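Local coordinates for N-acyl-D-glutamate deacylase (Bordetella bronchiseptica, PDB 3GIQ), which catalyses the hydrolysis of N-acyl-D-glutamates to D-glutamate and a carboxylate, probably with the help of two zinc ions, at residues V90-C95 with I138-L143; V277-Y282 with P358-G363; I290-R295 with A341-M346; A371-R376 with E444-S449. All coordinates share one frame; numbering follows the deposited sequence.

Contact 1 (V90-C95 with I138-L143); sequences VVVGNC and INVAAL. With ZN (zinc ion), chain E; ZN (zinc ion), chain D; G01 (N-[(R)-hydroxy(methyl)phosphoryl]-D-glutamic acid), chain C.
Gly93 turns the chain out of its strand while its CA still touches Leu143 O, 3.6 Å away in a CA-H...O contact; its positive phi of 80° makes the turn, at the end of two parallel strands of the amidohydrolase TIM-type barrel. Upstream the pairing of Val90-Val92 with Asn139-Leu143 is regular. Of the four backbone hydrogen bonds between the strands, the shortest runs from Val92 N to Ala141 O, 2.9 Å. Val90, Val92, Val140 and Ala142 share the sheet face covered by Phe73 and Tyr127 from helices 72-75 and 124-133; beside them Val90 CG1 meets Ile138 CD1 tightly at 3.5 Å. On the other face, Leu143 CD1 touches both Val91 CG1, 3.7 Å away, and Asn94 OD1, 3.3 Å away, while Asn94 ND2 is spent on Gly67 O. The turn delivers Cys95, whose SG bridges the two zinc ions at 2.4 Å (chain E) and 2.3 Å (chain D), with His66, His68, His218 and His248 completing the protein ligands. A shared sulfur of this kind holds the metals close together, and the bound phosphonyl-D-glutamate ligand places one phosphoryl oxygen on each, consistent with mimicry of a tetrahedral intermediate in amide hydrolysis.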
# COMPACT_ATOMS: atom_id res chain seq x y z
N VAL A 90 1.67 -7.50 1.57
CA VAL A 90 1.06 -6.33 0.95
C VAL A 90 -0.44 -6.32 1.22
O VAL A 90 -1.09 -7.36 1.23
CB VAL A 90 1.29 -6.31 -0.58
CG1 VAL A 90 0.70 -7.56 -1.23
CG2 VAL A 90 0.67 -5.05 -1.17
N VAL A 91 -0.97 -5.13 1.48
CA VAL A 91 -2.39 -4.97 1.72
C VAL A 91 -2.95 -4.38 0.43
O VAL A 91 -2.60 -3.26 0.05
CB VAL A 91 -2.68 -3.99 2.88
CG1 VAL A 91 -4.20 -3.81 3.04
CG2 VAL A 91 -2.08 -4.52 4.17
N VAL A 92 -3.79 -5.15 -0.26
CA VAL A 92 -4.37 -4.68 -1.52
C VAL A 92 -5.81 -4.22 -1.34
O VAL A 92 -6.35 -4.27 -0.23
CB VAL A 92 -4.32 -5.79 -2.58
CG1 VAL A 92 -2.87 -6.17 -2.85
CG2 VAL A 92 -5.10 -7.01 -2.11
N GLY A 93 -6.42 -3.75 -2.42
CA GLY A 93 -7.80 -3.28 -2.38
C GLY A 93 -7.98 -1.88 -1.82
O GLY A 93 -8.98 -1.58 -1.17
N ASN A 94 -7.02 -1.00 -2.10
CA ASN A 94 -7.05 0.37 -1.60
C ASN A 94 -7.77 1.40 -2.47
O ASN A 94 -8.09 1.14 -3.62
CB ASN A 94 -5.61 0.84 -1.36
CG ASN A 94 -4.99 0.22 -0.12
OD1 ASN A 94 -5.32 0.60 1.00
ND2 ASN A 94 -4.11 -0.75 -0.31
N CYS A 95 -8.01 2.57 -1.88
CA CYS A 95 -8.65 3.69 -2.56
C CYS A 95 -10.00 3.40 -3.21
O CYS A 95 -10.34 3.99 -4.24
CB CYS A 95 -7.68 4.26 -3.59
SG CYS A 95 -6.11 4.73 -2.83
N ILE A 138 4.35 -13.23 -2.05
CA ILE A 138 4.40 -12.64 -0.72
C ILE A 138 3.02 -12.77 -0.07
O ILE A 138 2.06 -13.16 -0.73
CB ILE A 138 4.78 -11.14 -0.77
CG1 ILE A 138 3.74 -10.35 -1.57
CG2 ILE A 138 6.16 -10.97 -1.39
CD1 ILE A 138 3.93 -8.84 -1.49
N ASN A 139 2.94 -12.46 1.22
CA ASN A 139 1.66 -12.55 1.93
C ASN A 139 0.71 -11.49 1.42
O ASN A 139 1.13 -10.38 1.09
CB ASN A 139 1.87 -12.38 3.43
CG ASN A 139 2.84 -13.38 3.99
OD1 ASN A 139 3.89 -13.02 4.54
ND2 ASN A 139 2.52 -14.66 3.84
N VAL A 140 -0.57 -11.82 1.38
CA VAL A 140 -1.57 -10.88 0.89
C VAL A 140 -2.76 -10.69 1.82
O VAL A 140 -3.41 -11.66 2.22
CB VAL A 140 -2.11 -11.33 -0.49
CG1 VAL A 140 -3.13 -10.33 -1.01
CG2 VAL A 140 -0.96 -11.49 -1.47
N ALA A 141 -3.03 -9.44 2.17
CA ALA A 141 -4.18 -9.08 3.00
C ALA A 141 -5.04 -8.25 2.06
O ALA A 141 -4.50 -7.51 1.24
CB ALA A 141 -3.73 -8.25 4.19
N ALA A 142 -6.36 -8.35 2.17
CA ALA A 142 -7.22 -7.61 1.27
C ALA A 142 -8.34 -6.80 1.90
O ALA A 142 -9.00 -7.24 2.84
CB ALA A 142 -7.81 -8.57 0.22
N LEU A 143 -8.55 -5.61 1.35
CA LEU A 143 -9.60 -4.70 1.78
C LEU A 143 -10.63 -4.77 0.65
O LEU A 143 -10.27 -5.08 -0.49
CB LEU A 143 -9.08 -3.27 1.85
CG LEU A 143 -8.00 -2.90 2.87
CD1 LEU A 143 -7.19 -1.72 2.34
CD2 LEU A 143 -8.66 -2.56 4.20
ZN ZN E . -4.02 3.96 -3.81
ZN ZN D . -5.81 6.90 -3.50
CD G01 C . -3.99 12.59 -6.62
CG G01 C . -3.51 11.51 -5.64
CB G01 C . -3.44 10.16 -6.35
CA G01 C . -2.94 8.91 -5.57
C G01 C . -1.47 9.15 -5.13
C6 G01 C . -4.30 5.40 -7.29
P G01 C . -4.09 6.47 -5.88
OPA G01 C . -3.40 5.62 -4.74
OPB G01 C . -5.41 6.98 -5.44
N G01 C . -3.02 7.63 -6.33
O G01 C . -0.55 8.85 -5.91
OXT G01 C . -1.32 9.63 -4.00
OE1 G01 C . -3.15 13.00 -7.46
OE2 G01 C . -5.17 12.96 -6.51

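Contact 2 (V277-Y282 with P358-G363); sequences VALDIY and PCCMVG. With G01 (N-[(R)-hydroxy(methyl)phosphoryl]-D-glutamic acid), chain C.
Tyr282 and Gly363 meet at the active-site end of two parallel barrel strands, with Tyr282 CB 3.3 Å from Gly363 O. From there the phenol reaches the bound phosphonyl-D-glutamate: Tyr282 OH donates to G01 OXT at 2.7 Å, and that oxygen lies in the ring plane, at the edge. A chi1 of 42° sets CG between the backbone N and carbonyl carbon, which carries the ring off the strand toward the ligand. Behind it a water gives one hydrogen to Asp280 OD1 at 2.7 Å and another to Gly363 O, so the two strand ends share a solvent bridge. Asp280 OD1 also accepts from His248 N, the backbone of a zinc ligand, and may thereby help to place it.

Four backbone bonds position this shell, from Leu279 N to Cys359 O through to Gly363 N on Ile281 O at 3.0 Å. Cys360 SG packs against Ile281 CG1 at 3.7 Å, whereas Met361, bent at chi3, brings CE to 3.4 Å from Leu279 O and alongside Ala278 CB.

Farther out, Ile354 and Phe355 of helix 348-356 cover Leu279, Ile281 and Val362, Val411 of helix 406-412 touches Ala278 and Met361, and strand 243-246 pairs with strand 277-281 as the next stave of the barrel.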
# COMPACT_ATOMS: atom_id res chain seq x y z
N VAL A 277 -6.46 5.66 14.81
CA VAL A 277 -6.22 6.31 13.54
C VAL A 277 -4.74 6.24 13.17
O VAL A 277 -3.86 6.45 14.01
CB VAL A 277 -6.66 7.80 13.56
CG1 VAL A 277 -5.88 8.56 14.60
CG2 VAL A 277 -6.48 8.42 12.18
N ALA A 278 -4.48 5.92 11.92
CA ALA A 278 -3.12 5.85 11.44
C ALA A 278 -3.11 6.41 10.03
O ALA A 278 -4.14 6.85 9.52
CB ALA A 278 -2.62 4.40 11.44
N LEU A 279 -1.95 6.41 9.40
CA LEU A 279 -1.84 6.94 8.05
C LEU A 279 -0.62 6.33 7.39
O LEU A 279 0.12 5.58 8.02
CB LEU A 279 -1.69 8.47 8.09
CG LEU A 279 -0.50 9.05 8.86
CD1 LEU A 279 -0.16 10.43 8.32
CD2 LEU A 279 -0.82 9.12 10.35
N ASP A 280 -0.43 6.65 6.12
CA ASP A 280 0.73 6.16 5.40
C ASP A 280 1.11 7.13 4.29
O ASP A 280 0.30 7.97 3.88
CB ASP A 280 0.47 4.75 4.82
CG ASP A 280 -0.77 4.69 3.94
OD1 ASP A 280 -0.74 5.20 2.80
OD2 ASP A 280 -1.79 4.12 4.40
N ILE A 281 2.35 7.02 3.84
CA ILE A 281 2.85 7.86 2.76
C ILE A 281 3.86 7.07 1.95
O ILE A 281 4.34 6.02 2.39
CB ILE A 281 3.60 9.13 3.30
CG1 ILE A 281 4.79 8.74 4.20
CG2 ILE A 281 2.64 10.01 4.09
CD1 ILE A 281 6.09 8.44 3.45
N TYR A 282 4.14 7.57 0.75
CA TYR A 282 5.18 7.01 -0.09
C TYR A 282 6.14 8.20 -0.08
O TYR A 282 5.71 9.36 -0.05
CB TYR A 282 4.67 6.68 -1.50
CG TYR A 282 3.76 7.70 -2.13
CD1 TYR A 282 4.28 8.83 -2.77
CD2 TYR A 282 2.38 7.53 -2.10
CE1 TYR A 282 3.44 9.76 -3.38
CE2 TYR A 282 1.53 8.46 -2.70
CZ TYR A 282 2.07 9.57 -3.34
OH TYR A 282 1.24 10.47 -3.94
N PRO A 358 4.00 9.80 14.53
CA PRO A 358 4.07 8.49 15.19
C PRO A 358 3.22 7.37 14.61
O PRO A 358 3.55 6.20 14.76
CB PRO A 358 3.67 8.81 16.64
CG PRO A 358 4.15 10.22 16.81
CD PRO A 358 3.72 10.86 15.51
N CYS A 359 2.13 7.71 13.93
CA CYS A 359 1.25 6.69 13.37
C CYS A 359 1.37 6.52 11.86
O CYS A 359 0.50 5.91 11.23
CB CYS A 359 -0.20 6.99 13.74
SG CYS A 359 -0.52 6.98 15.52
N CYS A 360 2.45 7.04 11.28
CA CYS A 360 2.62 6.93 9.84
C CYS A 360 3.40 5.70 9.41
O CYS A 360 4.53 5.47 9.85
CB CYS A 360 3.29 8.19 9.28
SG CYS A 360 3.11 8.35 7.49
N MET A 361 2.78 4.92 8.53
CA MET A 361 3.37 3.70 8.00
C MET A 361 3.82 4.01 6.58
O MET A 361 3.58 5.11 6.07
CB MET A 361 2.32 2.58 7.95
CG MET A 361 1.62 2.33 9.28
SD MET A 361 0.16 1.27 9.10
CE MET A 361 -1.00 2.42 8.38
N VAL A 362 4.48 3.05 5.93
CA VAL A 362 4.93 3.25 4.56
C VAL A 362 4.04 2.46 3.61
O VAL A 362 3.81 1.27 3.79
CB VAL A 362 6.39 2.79 4.37
CG1 VAL A 362 6.82 3.03 2.93
CG2 VAL A 362 7.30 3.54 5.33
N GLY A 363 3.52 3.15 2.59
CA GLY A 363 2.68 2.52 1.59
C GLY A 363 3.24 2.93 0.24
O GLY A 363 3.22 4.11 -0.10
CD G01 C . -3.99 12.59 -6.62
CG G01 C . -3.51 11.51 -5.64
CB G01 C . -3.44 10.16 -6.35
CA G01 C . -2.94 8.91 -5.57
C G01 C . -1.47 9.15 -5.13
C6 G01 C . -4.30 5.40 -7.29
P G01 C . -4.09 6.47 -5.88
OPA G01 C . -3.40 5.62 -4.74
OPB G01 C . -5.41 6.98 -5.44
N G01 C . -3.02 7.63 -6.33
O G01 C . -0.55 8.85 -5.91
OXT G01 C . -1.32 9.63 -4.00
OE1 G01 C . -3.15 13.00 -7.46
OE2 G01 C . -5.17 12.96 -6.51
O HOH W 1 0.87 5.77 0.70

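Contact 3 (I290-R295 with A341-M346); sequences ILIPER and AIYFAM. With G01 (N-[(R)-hydroxy(methyl)phosphoryl]-D-glutamic acid), chain C.
A cation-pi contact between Arg295 and Tyr343 joins the loop after strand 286-290 to strand 339-344, the central member of a small antiparallel three-stranded sheet inserted between barrel strands 277-281 and 360-362 of this amidohydrolase. Arg295 CZ lies 4.5 Å from the centroid of the Tyr343 ring, over its face. The two planes stand 78° apart, so the guanidinium comes down on edge, with NH1 over the ring centre, instead of lying flat on it. Its CD adds an off-centre CH-pi contact near Tyr343 CE1.

With the chain extended from CG to NE, the guanidinium makes a paired grip on the distal carboxylate of the bound ligand: NH1 donates to G01 OE1 at 2.8 Å and NH2 to G01 OE2 at 2.7 Å, both nearly straight. Ile292 CD1 sits over one guanidinium face, 3.6 Å above its plane, and Arg295 N bonds to Ile292 O within the loop. The geometry is consistent with recognition of the side-chain carboxylate of an N-acyl-D-glutamate.

The Tyr343 hydroxyl is held by two bonds to the loop backbone. It donates to Ile290 O at 2.7 Å, in the carbonyl plane and on a lone pair, and accepts a bent bond (140° at the hydrogen) from Ile292 N at 2.8 Å; next to it, Leu291 CD1 rests against Ala341 CB at 3.9 Å.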
# COMPACT_ATOMS: atom_id res chain seq x y z
N ILE A 290 -5.12 8.17 -12.35
CA ILE A 290 -5.66 8.37 -13.69
C ILE A 290 -5.39 9.81 -14.16
O ILE A 290 -5.20 10.70 -13.34
CB ILE A 290 -7.19 8.13 -13.72
CG1 ILE A 290 -7.88 9.06 -12.71
CG2 ILE A 290 -7.50 6.68 -13.39
CD1 ILE A 290 -9.40 8.99 -12.75
N LEU A 291 -5.35 10.02 -15.48
CA LEU A 291 -5.13 11.35 -16.02
C LEU A 291 -6.44 12.12 -15.86
O LEU A 291 -7.50 11.66 -16.29
CB LEU A 291 -4.74 11.29 -17.51
CG LEU A 291 -4.64 12.64 -18.24
CD1 LEU A 291 -3.60 13.53 -17.56
CD2 LEU A 291 -4.26 12.41 -19.70
N ILE A 292 -6.36 13.28 -15.23
CA ILE A 292 -7.52 14.13 -14.98
C ILE A 292 -7.36 15.42 -15.77
O ILE A 292 -6.59 16.30 -15.38
CB ILE A 292 -7.63 14.44 -13.47
CG1 ILE A 292 -7.79 13.14 -12.69
CG2 ILE A 292 -8.81 15.37 -13.21
CD1 ILE A 292 -7.60 13.29 -11.18
N PRO A 293 -8.08 15.56 -16.89
CA PRO A 293 -8.01 16.75 -17.74
C PRO A 293 -8.18 18.08 -17.02
O PRO A 293 -7.56 19.08 -17.39
CB PRO A 293 -9.13 16.51 -18.76
CG PRO A 293 -9.14 15.03 -18.88
CD PRO A 293 -9.04 14.59 -17.44
N GLU A 294 -9.01 18.10 -15.98
CA GLU A 294 -9.25 19.32 -15.21
C GLU A 294 -7.99 19.86 -14.56
O GLU A 294 -7.95 21.01 -14.13
CB GLU A 294 -10.30 19.06 -14.12
CG GLU A 294 -11.70 18.71 -14.63
CD GLU A 294 -11.74 17.41 -15.40
OE1 GLU A 294 -11.16 16.41 -14.93
OE2 GLU A 294 -12.37 17.38 -16.48
N ARG A 295 -6.95 19.03 -14.49
CA ARG A 295 -5.68 19.44 -13.88
C ARG A 295 -4.66 19.95 -14.89
O ARG A 295 -3.61 20.46 -14.50
CB ARG A 295 -5.07 18.26 -13.12
CG ARG A 295 -5.87 17.79 -11.92
CD ARG A 295 -5.15 16.64 -11.23
NE ARG A 295 -5.83 16.24 -9.99
CZ ARG A 295 -5.37 15.31 -9.16
NH1 ARG A 295 -4.23 14.68 -9.44
NH2 ARG A 295 -6.03 15.04 -8.05
N ALA A 341 -1.29 9.32 -15.14
CA ALA A 341 -0.25 10.33 -15.07
C ALA A 341 0.38 10.48 -13.70
O ALA A 341 -0.08 9.92 -12.71
CB ALA A 341 -0.81 11.67 -15.52
N ILE A 342 1.46 11.26 -13.67
CA ILE A 342 2.18 11.58 -12.44
C ILE A 342 2.01 13.08 -12.27
O ILE A 342 2.14 13.85 -13.23
CB ILE A 342 3.69 11.24 -12.57
CG1 ILE A 342 3.87 9.72 -12.63
CG2 ILE A 342 4.46 11.85 -11.40
CD1 ILE A 342 5.27 9.29 -13.02
N TYR A 343 1.72 13.50 -11.04
CA TYR A 343 1.49 14.91 -10.73
C TYR A 343 2.48 15.40 -9.67
O TYR A 343 2.42 14.96 -8.52
CB TYR A 343 0.06 15.09 -10.20
CG TYR A 343 -1.02 14.54 -11.12
CD1 TYR A 343 -1.53 15.31 -12.16
CD2 TYR A 343 -1.54 13.26 -10.94
CE1 TYR A 343 -2.54 14.83 -13.00
CE2 TYR A 343 -2.56 12.76 -11.77
CZ TYR A 343 -3.05 13.56 -12.79
OH TYR A 343 -4.07 13.10 -13.60
N PHE A 344 3.38 16.30 -10.05
CA PHE A 344 4.36 16.85 -9.11
C PHE A 344 3.72 18.05 -8.44
O PHE A 344 3.82 19.18 -8.92
CB PHE A 344 5.62 17.24 -9.89
CG PHE A 344 6.25 16.08 -10.61
CD1 PHE A 344 6.99 15.12 -9.91
CD2 PHE A 344 6.06 15.90 -11.98
CE1 PHE A 344 7.53 14.02 -10.56
CE2 PHE A 344 6.60 14.79 -12.64
CZ PHE A 344 7.33 13.85 -11.93
N ALA A 345 3.06 17.81 -7.31
CA ALA A 345 2.35 18.88 -6.62
C ALA A 345 2.52 18.94 -5.11
O ALA A 345 1.79 19.68 -4.44
CB ALA A 345 0.86 18.78 -6.96
N MET A 346 3.46 18.19 -4.56
CA MET A 346 3.67 18.22 -3.12
C MET A 346 5.03 18.80 -2.74
O MET A 346 5.93 18.93 -3.57
CB MET A 346 3.53 16.82 -2.52
CG MET A 346 2.14 16.22 -2.63
SD MET A 346 1.90 15.19 -4.09
CE MET A 346 2.59 13.64 -3.51
CD G01 C . -3.99 12.59 -6.62
CG G01 C . -3.51 11.51 -5.64
CB G01 C . -3.44 10.16 -6.35
CA G01 C . -2.94 8.91 -5.57
C G01 C . -1.47 9.15 -5.13
C6 G01 C . -4.30 5.40 -7.29
P G01 C . -4.09 6.47 -5.88
OPA G01 C . -3.40 5.62 -4.74
OPB G01 C . -5.41 6.98 -5.44
N G01 C . -3.02 7.63 -6.33
O G01 C . -0.55 8.85 -5.91
OXT G01 C . -1.32 9.63 -4.00
OE1 G01 C . -3.15 13.00 -7.46
OE2 G01 C . -5.17 12.96 -6.51

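Contact 4 (A371-R376 with E444-S449); sequences ARPHPR and EPTLAS. With G01 (N-[(R)-hydroxy(methyl)phosphoryl]-D-glutamic acid), chain C.
The loop that leaves barrel strand 360-362 and runs into helix 376-391 meets a type I beta turn, Glu444 to Leu447, through three prolines: Pro373 and Pro375 on one side, Pro445 on the other. Pro445 carries almost the whole contact, its ring directed into the bend of the 371-376 chain. Its CB sits only 2.9 Å from Pro373 O, a distance short enough to be read with caution, and its CG is also close to that carbonyl oxygen. Pro375 crosses Pro445 obliquely, its CB 4.1 Å from Pro445 CB, while the Pro373 ring crosses that of Pro445 at about a right angle, with CD 4.1 Å from Pro445 CG. At the margin Arg372 contributes its aliphatic part: bends at chi2 (62°) and chi3 (64°) fold the chain and bring CD to 3.7 Å from Pro445 CG. Trp442 and Ala440 also touch Pro375, so the loop is held from the side of the connection between strands 428-431 and 452-457.

Beyond the prolines the chain delivers Arg376 to the ligand. Its guanidinium meets the alpha-carboxylate of the bound phosphonyl-D-glutamate edge-on, with G01 O in its plane: NH1 donates at 2.7 Å, and NH2 adds a weak bond to the same oxygen. Tyr282 gives Arg376 a cation-pi partner.

No hydrogen bond crosses between the two segments. Cohesion here rests on apolar contact between saturated rings and the Arg372 methylene, and it costs one polar group, since Pro445 O is buried with no partner in the model.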
# COMPACT_ATOMS: atom_id res chain seq x y z
N ALA A 371 2.46 1.46 -17.88
CA ALA A 371 3.52 1.27 -18.87
C ALA A 371 4.82 1.94 -18.40
O ALA A 371 5.91 1.38 -18.55
CB ALA A 371 3.09 1.84 -20.22
N ARG A 372 4.70 3.15 -17.87
CA ARG A 372 5.85 3.89 -17.37
C ARG A 372 5.41 4.40 -16.00
O ARG A 372 5.02 5.56 -15.84
CB ARG A 372 6.18 5.07 -18.29
CG ARG A 372 7.44 5.83 -17.90
CD ARG A 372 8.67 4.94 -17.94
NE ARG A 372 8.95 4.46 -19.29
CZ ARG A 372 9.41 5.22 -20.28
NH1 ARG A 372 9.66 6.51 -20.06
NH2 ARG A 372 9.62 4.70 -21.48
N PRO A 373 5.47 3.53 -14.99
CA PRO A 373 5.07 3.85 -13.62
C PRO A 373 5.90 4.85 -12.84
O PRO A 373 7.03 5.18 -13.20
CB PRO A 373 5.07 2.49 -12.94
CG PRO A 373 6.27 1.84 -13.57
CD PRO A 373 6.07 2.18 -15.05
N HIS A 374 5.29 5.31 -11.75
CA HIS A 374 5.93 6.21 -10.81
C HIS A 374 6.94 5.28 -10.14
O HIS A 374 6.60 4.14 -9.80
CB HIS A 374 4.87 6.71 -9.83
CG HIS A 374 5.40 7.57 -8.73
ND1 HIS A 374 4.81 8.76 -8.38
CD2 HIS A 374 6.44 7.40 -7.89
CE1 HIS A 374 5.47 9.29 -7.36
NE2 HIS A 374 6.46 8.48 -7.04
N PRO A 375 8.19 5.73 -9.94
CA PRO A 375 9.23 4.91 -9.32
C PRO A 375 8.94 4.33 -7.94
O PRO A 375 9.62 3.40 -7.51
CB PRO A 375 10.44 5.85 -9.30
CG PRO A 375 9.81 7.21 -9.20
CD PRO A 375 8.68 7.10 -10.20
N ARG A 376 7.94 4.86 -7.25
CA ARG A 376 7.57 4.36 -5.93
C ARG A 376 7.24 2.87 -6.00
O ARG A 376 7.30 2.16 -5.00
CB ARG A 376 6.37 5.14 -5.38
CG ARG A 376 5.09 4.91 -6.15
CD ARG A 376 4.05 5.95 -5.78
NE ARG A 376 2.75 5.69 -6.40
CZ ARG A 376 1.77 6.58 -6.46
NH1 ARG A 376 1.93 7.79 -5.95
NH2 ARG A 376 0.61 6.25 -7.02
N GLU A 444 13.79 6.14 -15.22
CA GLU A 444 13.92 4.69 -15.19
C GLU A 444 13.29 4.21 -13.89
O GLU A 444 13.99 3.88 -12.93
CB GLU A 444 15.40 4.29 -15.24
CG GLU A 444 16.06 4.54 -16.59
CD GLU A 444 17.53 4.18 -16.59
OE1 GLU A 444 18.34 4.97 -16.04
OE2 GLU A 444 17.88 3.11 -17.12
N PRO A 445 11.95 4.15 -13.85
CA PRO A 445 11.17 3.73 -12.68
C PRO A 445 11.15 2.26 -12.28
O PRO A 445 10.56 1.93 -11.25
CB PRO A 445 9.78 4.25 -13.01
CG PRO A 445 9.71 4.04 -14.49
CD PRO A 445 11.06 4.56 -14.95
N THR A 446 11.78 1.39 -13.05
CA THR A 446 11.78 -0.03 -12.69
C THR A 446 13.13 -0.56 -12.23
O THR A 446 13.29 -1.77 -12.04
CB THR A 446 11.28 -0.91 -13.85
OG1 THR A 446 12.21 -0.84 -14.94
CG2 THR A 446 9.90 -0.46 -14.32
N LEU A 447 14.11 0.32 -12.05
CA LEU A 447 15.43 -0.12 -11.60
C LEU A 447 15.29 -0.67 -10.18
O LEU A 447 14.64 -0.06 -9.34
CB LEU A 447 16.42 1.04 -11.62
CG LEU A 447 16.70 1.67 -12.99
CD1 LEU A 447 17.65 2.85 -12.83
CD2 LEU A 447 17.29 0.63 -13.93
N ALA A 448 15.90 -1.83 -9.93
CA ALA A 448 15.82 -2.46 -8.61
C ALA A 448 16.73 -1.82 -7.57
O ALA A 448 17.77 -1.23 -7.90
CB ALA A 448 16.13 -3.95 -8.73
N SER A 449 16.32 -1.93 -6.32
CA SER A 449 17.07 -1.38 -5.20
C SER A 449 18.40 -2.10 -5.02
O SER A 449 18.62 -3.17 -5.59
CB SER A 449 16.26 -1.52 -3.91
OG SER A 449 14.97 -0.96 -4.05
CD G01 C . -3.99 12.59 -6.62
CG G01 C . -3.51 11.51 -5.64
CB G01 C . -3.44 10.16 -6.35
CA G01 C . -2.94 8.91 -5.57
C G01 C . -1.47 9.15 -5.13
C6 G01 C . -4.30 5.40 -7.29
P G01 C . -4.09 6.47 -5.88
OPA G01 C . -3.40 5.62 -4.74
OPB G01 C . -5.41 6.98 -5.44
N G01 C . -3.02 7.63 -6.33
O G01 C . -0.55 8.85 -5.91
OXT G01 C . -1.32 9.63 -4.00
OE1 G01 C . -3.15 13.00 -7.46
OE2 G01 C . -5.17 12.96 -6.51

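From the N terminus, contact 1 closes a 42-residue loop, joining adjacent barrel strands 87-92 and 139-145. Contact 2 follows, pairing strands 277-281 and 360-362 across a 75-residue excursion. Contact 3 is nested within that excursion; closing a 45-residue loop, it ties the loop after strand 286-290 to strand 339-344 of the same small sheet. Contact 4 comes last, in series, closing 67 residues and drawing the loop before helix 376-391 against the connection that precedes strand 452-457. Contact 2 touches both contact 3, through Met346, and contact 4, through Arg376; contacts 3 and 4 also meet, at Ile342 and His374. Contact 1 touches none of the others, yet all four converge on the bound ligand.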